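TRNA (adenine(58)-N(1))-methyltransferase TrmI (PDB 2PWY) catalyses the S-adenosyl-L-methionine-dependent N1-methylation of adenosine 58 in tRNA and is required for growth at extreme temperatures. Local coordinates at residues E206-A211 with F216-V221; V51-H54 with E58-V61. One frame throughout, in Å; residues are numbered along the deposited sequence.

Interaction 1. Residues E206-A211 with F216-V221; sequences ELVRAA and FRLERV. With SO4 (sulfate ion), chain C.
V208 and L218 make a sparse apolar contact between residues 206-211 of helix 201-211 and the start of strand 216-232, on the flank of the Rossmann-like catalytic domain. Their side chains cross at about a right angle: V208 CG2 lies 3.9 Å from L218 CD2, and V208 CG1 reaches the same methyl from its other branch. With CG of L218 anti to the backbone N (chi1 -179°) and chi2 at 62°, CD1 and CD2 both come within packing distance of V208 CG2. One turn on, A211 CB stands 4.5 Å from F216 CB. The F216 ring leads away from residues 206-211 and rests against L181 and A185 of helix 181-187 and against L252. V231 of the second subunit packs on both V208 and L218, so part of this contact lies at a subunit interface. A sulfate accepts the backbone N-H of L218 through O2 at 2.7 Å, nearly straight at 164°, and O2 also lies 3.3 Å from L218 CB. Between the two segments the contact is apolar, so it is held by dispersion and burial; the anion on the L218 N-H probably comes from the crystallisation liquor.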
loop_
_atom_site.group_PDB
_atom_site.type_symbol
_atom_site.label_atom_id
_atom_site.label_comp_id
_atom_site.label_asym_id
_atom_site.label_seq_id
_atom_site.Cartn_x
_atom_site.Cartn_y
_atom_site.Cartn_z
ATOM N N GLU A 206 -9.382 17.430 -12.596
ATOM C CA GLU A 206 -9.928 18.753 -12.876
ATOM C C GLU A 206 -8.901 19.852 -12.559
ATOM O O GLU A 206 -8.715 20.775 -13.361
ATOM C CB GLU A 206 -11.252 18.992 -12.127
ATOM C CG GLU A 206 -11.926 20.306 -12.527
ATOM C CD GLU A 206 -13.416 20.370 -12.187
ATOM O OE1 GLU A 206 -13.990 19.379 -11.670
ATOM O OE2 GLU A 206 -14.014 21.434 -12.458
ATOM N N LEU A 207 -8.235 19.741 -11.407
ATOM C CA LEU A 207 -7.204 20.707 -11.014
ATOM C C LEU A 207 -6.019 20.706 -11.997
ATOM O O LEU A 207 -5.524 21.769 -12.397
ATOM C CB LEU A 207 -6.721 20.456 -9.573
ATOM C CG LEU A 207 -5.529 21.315 -9.107
ATOM C CD1 LEU A 207 -5.873 22.822 -9.187
ATOM C CD2 LEU A 207 -5.139 20.927 -7.681
ATOM N N VAL A 208 -5.588 19.511 -12.392
ATOM C CA VAL A 208 -4.488 19.364 -13.348
ATOM C C VAL A 208 -4.823 20.078 -14.657
ATOM O O VAL A 208 -4.002 20.830 -15.177
ATOM C CB VAL A 208 -4.121 17.865 -13.568
ATOM C CG1 VAL A 208 -3.266 17.664 -14.839
ATOM C CG2 VAL A 208 -3.390 17.340 -12.331
ATOM N N ARG A 209 -6.042 19.876 -15.155
ATOM C CA ARG A 209 -6.481 20.549 -16.389
ATOM C C ARG A 209 -6.583 22.063 -16.197
ATOM O O ARG A 209 -6.093 22.829 -17.033
ATOM C CB ARG A 209 -7.804 19.961 -16.891
ATOM N N ALA A 210 -7.168 22.497 -15.080
ATOM C CA ALA A 210 -7.320 23.928 -14.779
ATOM C C ALA A 210 -5.977 24.657 -14.667
ATOM O O ALA A 210 -5.852 25.800 -15.100
ATOM C CB ALA A 210 -8.133 24.119 -13.512
ATOM N N ALA A 211 -4.974 23.979 -14.107
ATOM C CA ALA A 211 -3.645 24.571 -13.917
ATOM C C ALA A 211 -2.932 24.815 -15.246
ATOM O O ALA A 211 -1.985 25.600 -15.306
ATOM C CB ALA A 211 -2.812 23.696 -13.011
ATOM N N PHE A 216 1.710 27.569 -13.924
ATOM C CA PHE A 216 2.067 26.487 -13.009
ATOM C C PHE A 216 2.477 25.270 -13.817
ATOM O O PHE A 216 1.902 25.008 -14.878
ATOM C CB PHE A 216 0.857 26.084 -12.159
ATOM C CG PHE A 216 0.569 26.996 -11.004
ATOM C CD1 PHE A 216 1.462 27.092 -9.934
ATOM C CD2 PHE A 216 -0.623 27.718 -10.955
ATOM C CE1 PHE A 216 1.180 27.934 -8.848
ATOM C CE2 PHE A 216 -0.906 28.556 -9.876
ATOM C CZ PHE A 216 -0.002 28.661 -8.823
ATOM N N ARG A 217 3.459 24.532 -13.308
ATOM C CA ARG A 217 3.881 23.250 -13.873
ATOM C C ARG A 217 3.541 22.143 -12.882
ATOM O O ARG A 217 3.886 22.244 -11.704
ATOM C CB ARG A 217 5.385 23.272 -14.153
ATOM C CG ARG A 217 5.943 22.043 -14.880
ATOM C CD ARG A 217 7.062 22.422 -15.869
ATOM N NE ARG A 217 7.707 23.676 -15.496
ATOM C CZ ARG A 217 7.734 24.787 -16.238
ATOM N NH1 ARG A 217 7.178 24.830 -17.449
ATOM N NH2 ARG A 217 8.344 25.860 -15.764
ATOM N N LEU A 218 2.854 21.101 -13.347
ATOM C CA LEU A 218 2.541 19.965 -12.478
ATOM C C LEU A 218 3.828 19.249 -12.060
ATOM O O LEU A 218 4.655 18.881 -12.901
ATOM C CB LEU A 218 1.602 18.973 -13.185
ATOM C CG LEU A 218 1.192 17.751 -12.352
ATOM C CD1 LEU A 218 0.425 18.141 -11.094
ATOM C CD2 LEU A 218 0.358 16.761 -13.198
ATOM N N GLU A 219 3.980 19.029 -10.760
ATOM C CA GLU A 219 5.196 18.412 -10.244
ATOM C C GLU A 219 4.941 17.061 -9.582
ATOM O O GLU A 219 5.716 16.118 -9.770
ATOM C CB GLU A 219 5.899 19.353 -9.260
ATOM C CG GLU A 219 6.404 20.663 -9.890
ATOM C CD GLU A 219 7.532 20.466 -10.910
ATOM O OE1 GLU A 219 8.030 19.328 -11.075
ATOM O OE2 GLU A 219 7.915 21.464 -11.570
ATOM N N ARG A 220 3.875 16.973 -8.793
ATOM C CA ARG A 220 3.565 15.747 -8.039
ATOM C C ARG A 220 2.075 15.533 -7.908
ATOM O O ARG A 220 1.295 16.473 -7.730
ATOM C CB ARG A 220 4.112 15.786 -6.599
ATOM C CG ARG A 220 5.506 16.327 -6.423
ATOM C CD ARG A 220 6.563 15.235 -6.611
ATOM N NE ARG A 220 6.725 14.350 -5.448
ATOM C CZ ARG A 220 7.479 14.622 -4.379
ATOM N NH1 ARG A 220 8.133 15.776 -4.272
ATOM N NH2 ARG A 220 7.573 13.736 -3.401
ATOM N N VAL A 221 1.692 14.266 -7.996
ATOM C CA VAL A 221 0.403 13.809 -7.523
ATOM C C VAL A 221 0.714 12.589 -6.664
ATOM O O VAL A 221 1.290 11.615 -7.145
ATOM C CB VAL A 221 -0.551 13.436 -8.662
ATOM C CG1 VAL A 221 -1.825 12.748 -8.085
ATOM C CG2 VAL A 221 -0.922 14.671 -9.492
HETATM S S SO4 C . 2.513 21.153 -17.283
HETATM O O1 SO4 C . 1.525 20.648 -18.225
HETATM O O2 SO4 C . 2.212 20.626 -15.965
HETATM O O3 SO4 C . 3.844 20.729 -17.666
HETATM O O4 SO4 C . 2.492 22.604 -17.241
#

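Interaction 2. Residues V51-H54 with E58-V61. With SO4 (sulfate ion), chain D.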
loop_
_atom_site.group_PDB
_atom_site.type_symbol
_atom_site.label_atom_id
_atom_site.label_comp_id
_atom_site.label_asym_id
_atom_site.label_seq_id
_atom_site.Cartn_x
_atom_site.Cartn_y
_atom_site.Cartn_z
ATOM N N VAL A 51 -3.588 8.863 36.961
ATOM C CA VAL A 51 -4.532 8.959 38.064
ATOM C C VAL A 51 -5.272 7.625 38.142
ATOM O O VAL A 51 -5.960 7.235 37.195
ATOM C CB VAL A 51 -5.542 10.137 37.898
ATOM C CG1 VAL A 51 -6.519 10.171 39.076
ATOM C CG2 VAL A 51 -4.809 11.491 37.765
ATOM N N ARG A 52 -5.106 6.919 39.262
ATOM C CA ARG A 52 -5.787 5.639 39.469
ATOM C C ARG A 52 -7.230 5.885 39.915
ATOM O O ARG A 52 -7.482 6.660 40.847
ATOM C CB ARG A 52 -5.085 4.815 40.547
ATOM C CG ARG A 52 -3.649 4.396 40.243
ATOM C CD ARG A 52 -3.212 3.330 41.259
ATOM N NE ARG A 52 -3.145 3.853 42.629
ATOM C CZ ARG A 52 -3.304 3.122 43.733
ATOM N NH1 ARG A 52 -3.558 1.818 43.654
ATOM N NH2 ARG A 52 -3.221 3.698 44.927
ATOM N N THR A 53 -8.181 5.231 39.258
ATOM C CA THR A 53 -9.574 5.345 39.699
ATOM C C THR A 53 -10.108 3.975 40.156
ATOM O O THR A 53 -9.388 3.242 40.847
ATOM C CB THR A 53 -10.460 6.032 38.635
ATOM O OG1 THR A 53 -10.465 5.246 37.447
ATOM C CG2 THR A 53 -9.910 7.425 38.293
ATOM N N HIS A 54 -11.349 3.640 39.799
ATOM C CA HIS A 54 -11.991 2.417 40.309
ATOM C C HIS A 54 -11.812 1.192 39.431
ATOM O O HIS A 54 -11.587 1.313 38.221
ATOM C CB HIS A 54 -13.489 2.642 40.525
ATOM C CG HIS A 54 -13.786 3.688 41.545
ATOM N ND1 HIS A 54 -13.558 3.497 42.891
ATOM C CD2 HIS A 54 -14.274 4.943 41.417
ATOM C CE1 HIS A 54 -13.906 4.586 43.553
ATOM N NE2 HIS A 54 -14.343 5.480 42.681
ATOM N N GLU A 58 -7.229 3.314 35.144
ATOM C CA GLU A 58 -6.131 4.231 35.287
ATOM C C GLU A 58 -6.175 5.168 34.090
ATOM O O GLU A 58 -6.220 4.722 32.937
ATOM C CB GLU A 58 -4.817 3.454 35.333
ATOM C CG GLU A 58 -3.593 4.295 35.599
ATOM C CD GLU A 58 -2.408 3.444 35.981
ATOM O OE1 GLU A 58 -1.643 3.024 35.082
ATOM O OE2 GLU A 58 -2.252 3.192 37.192
ATOM N N LEU A 59 -6.193 6.463 34.376
ATOM C CA LEU A 59 -6.161 7.483 33.341
ATOM C C LEU A 59 -4.734 7.977 33.183
ATOM O O LEU A 59 -4.161 8.544 34.118
ATOM C CB LEU A 59 -7.084 8.654 33.708
ATOM C CG LEU A 59 -8.545 8.261 33.972
ATOM C CD1 LEU A 59 -9.329 9.441 34.508
ATOM C CD2 LEU A 59 -9.209 7.691 32.708
ATOM N N SER A 60 -4.154 7.770 32.005
ATOM C CA SER A 60 -2.811 8.277 31.771
ATOM C C SER A 60 -2.956 9.707 31.283
ATOM O O SER A 60 -3.840 10.007 30.473
ATOM C CB SER A 60 -2.056 7.429 30.758
ATOM O OG SER A 60 -2.764 7.378 29.542
ATOM N N VAL A 61 -2.090 10.577 31.783
ATOM C CA VAL A 61 -2.178 12.000 31.496
ATOM C C VAL A 61 -1.086 12.398 30.508
ATOM O O VAL A 61 0.083 12.011 30.668
ATOM C CB VAL A 61 -2.044 12.838 32.793
ATOM C CG1 VAL A 61 -2.095 14.316 32.486
ATOM C CG2 VAL A 61 -3.136 12.449 33.813
HETATM S S SO4 D . -3.531 0.840 47.414
HETATM O O1 SO4 D . -4.934 0.450 47.330
HETATM O O2 SO4 D . -3.015 0.468 48.726
HETATM O O3 SO4 D . -2.770 0.163 46.366
HETATM O O4 SO4 D . -3.418 2.293 47.269
#
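V51 and L59 form the antiparallel hydrogen-bonded pair of a hairpin: V51 N donates to L59 O, and L59 N donates to V51 O, both at 2.9 Å and close to straight (163° and 170°). R52, its chain bent at chi3, sends its guanidinium edge to a sulfate, probably from the crystallisation liquor; NH2 binds O4 at 2.7 Å, and NH1 makes a longer bond to O3 at 3.3 Å. A longer CA-H...O contact from E58 CA, 3.6 Å from V51 O, adds to the same carbonyl that L59 N uses. R52 and E58 follow as a non-hydrogen-bonded pair on the other face of the sheet. There E58 OE2 comes alongside the aliphatic part of R52, 3.6 Å from CG, with the carboxylate and guanidinium planes 67° apart. The opposite charges, 5.5 Å apart from R52 NE to E58 OE2, make no salt bridge, and any attraction is probably weak. The remaining packing is apolar: V51 CG2 approaches V61 CG2, and T53 CG2 approaches L59 CD1. V37 touches V51, T53 and L59, L42 touches V51, and A45 touches V51 and V61. This is a two-stranded beta hairpin at the edge of the small antiparallel sheet of the N-terminal domain.

Interactions 1 and 2 lie on opposite sides of the chain's centre, their own centres 51 Å apart and their nearest atoms about 35 Å apart. Interaction 2 comes first along the chain, in the antiparallel sheet that also holds strands 10-13 and 19-22; interaction 1 follows late, where the chain turns back from helix 201-211 into the long strand 216-232 of the mixed catalytic sheet. They share neither helix, strand nor sheet. Interaction 2 belongs to the smaller N-terminal domain, which may help recognise tRNA, interaction 1 to the catalytic domain that binds S-adenosyl-L-methionine. Each joins elements within one domain, and interaction 1 also lies at a contact with the second subunit.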